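Local atomic coordinates of VipE (PDB entry 4QN8), a protein that is an effector of Legionella pneumophila of unknown molecular function, here represented by the helical N-terminal half of the protein, and probably acts inside the host cell. Residues A[86-91]-A[122-128]. Sequence-based numbering, arbitrary orientation.
Sequences IELSPP and HFNSTRV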
loop_
_atom_site.group_PDB
_atom_site.type_symbol
_atom_site.label_atom_id
_atom_site.label_comp_id
_atom_site.label_asym_id
_atom_site.label_seq_id
_atom_site.Cartn_x
_atom_site.Cartn_y
_atom_site.Cartn_z
ATOM N N ILE A 86 0.960 0.268 -9.233
ATOM C CA ILE A 86 2.336 0.647 -9.548
ATOM C C ILE A 86 2.359 1.436 -10.868
ATOM O O ILE A 86 3.040 2.462 -10.969
ATOM C CB ILE A 86 3.283 -0.589 -9.561
ATOM C CG1 ILE A 86 3.541 -1.041 -8.115
ATOM C CG2 ILE A 86 4.595 -0.278 -10.266
ATOM C CD1 ILE A 86 3.901 -2.511 -7.935
ATOM N N GLU A 87 1.597 0.988 -11.864
ATOM C CA GLU A 87 1.547 1.701 -13.156
ATOM C C GLU A 87 0.945 3.095 -13.040
ATOM O O GLU A 87 1.380 4.022 -13.736
ATOM C CB GLU A 87 0.711 0.929 -14.179
ATOM C CG GLU A 87 1.379 -0.237 -14.859
ATOM C CD GLU A 87 0.376 -1.041 -15.659
ATOM O OE1 GLU A 87 -0.761 -1.223 -15.159
ATOM O OE2 GLU A 87 0.710 -1.480 -16.779
ATOM N N LEU A 88 -0.065 3.237 -12.182
ATOM C CA LEU A 88 -0.879 4.459 -12.133
ATOM C C LEU A 88 -0.528 5.441 -11.027
ATOM O O LEU A 88 -1.069 6.544 -11.007
ATOM C CB LEU A 88 -2.353 4.109 -11.990
ATOM C CG LEU A 88 -2.927 3.328 -13.165
ATOM C CD1 LEU A 88 -4.360 2.906 -12.838
ATOM C CD2 LEU A 88 -2.879 4.129 -14.477
ATOM N N SER A 89 0.340 5.024 -10.106
ATOM C CA SER A 89 0.769 5.863 -8.983
ATOM C C SER A 89 1.305 7.194 -9.498
ATOM O O SER A 89 1.990 7.225 -10.523
ATOM C CB SER A 89 1.858 5.160 -8.174
ATOM O OG SER A 89 1.316 4.105 -7.414
ATOM N N PRO A 90 0.969 8.297 -8.808
ATOM C CA PRO A 90 1.293 9.639 -9.299
ATOM C C PRO A 90 2.788 9.863 -9.372
ATOM O O PRO A 90 3.526 9.371 -8.514
ATOM C CB PRO A 90 0.671 10.565 -8.244
ATOM C CG PRO A 90 0.515 9.712 -7.023
ATOM C CD PRO A 90 0.224 8.344 -7.536
ATOM N N PRO A 91 3.240 10.579 -10.405
ATOM C CA PRO A 91 4.661 10.913 -10.459
ATOM C C PRO A 91 4.965 11.886 -9.328
ATOM O O PRO A 91 4.262 12.875 -9.191
ATOM C CB PRO A 91 4.801 11.627 -11.812
ATOM C CG PRO A 91 3.422 12.166 -12.105
ATOM C CD PRO A 91 2.482 11.138 -11.541
ATOM N N HIS A 122 6.684 -8.039 -9.561
ATOM C CA HIS A 122 6.481 -6.586 -9.591
ATOM C C HIS A 122 7.800 -5.837 -9.734
ATOM O O HIS A 122 7.826 -4.695 -10.211
ATOM C CB HIS A 122 5.773 -6.088 -8.334
ATOM C CG HIS A 122 4.354 -6.537 -8.213
ATOM N ND1 HIS A 122 3.417 -6.322 -9.202
ATOM C CD2 HIS A 122 3.704 -7.167 -7.205
ATOM C CE1 HIS A 122 2.251 -6.815 -8.808
ATOM N NE2 HIS A 122 2.402 -7.321 -7.601
ATOM N N PHE A 123 8.897 -6.473 -9.325
ATOM C CA PHE A 123 10.209 -5.825 -9.397
ATOM C C PHE A 123 10.768 -5.812 -10.804
ATOM O O PHE A 123 11.790 -5.182 -11.058
ATOM C CB PHE A 123 11.186 -6.475 -8.413
ATOM C CG PHE A 123 10.735 -6.357 -6.987
ATOM C CD1 PHE A 123 11.009 -5.215 -6.250
ATOM C CD2 PHE A 123 9.981 -7.356 -6.401
ATOM C CE1 PHE A 123 10.570 -5.092 -4.940
ATOM C CE2 PHE A 123 9.539 -7.238 -5.091
ATOM C CZ PHE A 123 9.828 -6.106 -4.363
ATOM N N ASN A 124 10.086 -6.507 -11.710
ATOM C CA ASN A 124 10.412 -6.494 -13.131
ATOM C C ASN A 124 9.629 -5.449 -13.927
ATOM O O ASN A 124 9.871 -5.258 -15.123
ATOM C CB ASN A 124 10.165 -7.878 -13.740
ATOM C CG ASN A 124 11.166 -8.905 -13.271
ATOM O OD1 ASN A 124 12.312 -8.573 -12.956
ATOM N ND2 ASN A 124 10.744 -10.168 -13.224
ATOM N N SER A 125 8.697 -4.776 -13.262
ATOM C CA SER A 125 7.773 -3.871 -13.932
ATOM C C SER A 125 8.519 -2.628 -14.413
ATOM O O SER A 125 9.551 -2.255 -13.834
ATOM C CB SER A 125 6.645 -3.470 -12.976
ATOM O OG SER A 125 7.173 -2.720 -11.887
ATOM N N THR A 126 8.001 -1.994 -15.464
ATOM C CA THR A 126 8.638 -0.804 -16.033
ATOM C C THR A 126 8.834 0.275 -14.968
ATOM O O THR A 126 9.890 0.903 -14.893
ATOM C CB THR A 126 7.810 -0.228 -17.203
ATOM O OG1 THR A 126 7.699 -1.213 -18.246
ATOM C CG2 THR A 126 8.474 1.022 -17.774
ATOM N N ARG A 127 7.824 0.484 -14.133
ATOM C CA ARG A 127 7.905 1.571 -13.159
ATOM C C ARG A 127 8.959 1.271 -12.088
ATOM O O ARG A 127 9.759 2.145 -11.739
ATOM C CB ARG A 127 6.543 1.829 -12.510
ATOM C CG ARG A 127 6.514 3.016 -11.546
ATOM C CD ARG A 127 6.459 4.320 -12.311
ATOM N NE ARG A 127 6.349 5.491 -11.434
ATOM C CZ ARG A 127 5.201 5.958 -10.939
ATOM N NH1 ARG A 127 4.060 5.344 -11.212
ATOM N NH2 ARG A 127 5.198 7.033 -10.156
ATOM N N VAL A 128 8.987 0.044 -11.578
ATOM C CA VAL A 128 9.950 -0.265 -10.518
ATOM C C VAL A 128 11.357 -0.262 -11.093
ATOM O O VAL A 128 12.294 0.228 -10.462
ATOM C CB VAL A 128 9.644 -1.603 -9.822
ATOM C CG1 VAL A 128 10.798 -2.029 -8.901
ATOM C CG2 VAL A 128 8.334 -1.509 -9.043
#
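Arg127 reaches from the first turn of helix 126-131 to the carbonyl end of helix 75-88, a worked example of how a long cationic side chain can collect the carbonyls of a chain leaving a helix. Arg127 NH1 donates to Ser89 O at 2.9 Å, with an N-H...O angle of 149°, from a position tilted out of the carbonyl plane. NH2 adds two weak bonds, to the same Ser89 O and to Pro90 O, the latter lying at the guanidinium edge. Arg127 NH1 also stands 3.1 Å from Ile86 O. Two donors thus share one acceptor, which should restrict rotation of the guanidinium; a salt bridge from NE to Glu131 and a cation-pi contact with Phe97 hold it further. The negative end of the helix dipole probably favours the positive charge here.

The apolar contact centres on Ile86. Ile86 CG2, anti to the backbone N, meets Arg127 CB at 3.6 Å. It also lies 4.1 Å from Val128 CG2, while Ile86 CD1, on the other branch, comes obliquely to 4.0 Å from His122 ND1. His122 NE2 is hydrogen-bonded to Glu111 OE1, and the ring stacks with that of His79.

Within 122-128, Ser125 OG donates to His122 O over 2.7 Å and weakly accepts from Val128 N, joining the 3-10 turn to the next helix; Ile86 CG2 rests against this hydroxyl.

Ser125 is therefore the N-cap of helix 126-131, and the whole is a helix-end junction within an all-helical fold: a capped helix start packs on the C-terminal end of helix 75-88, with Arg127 binding the carbonyls of Ser89 and Pro90 as the chain leaves the helix.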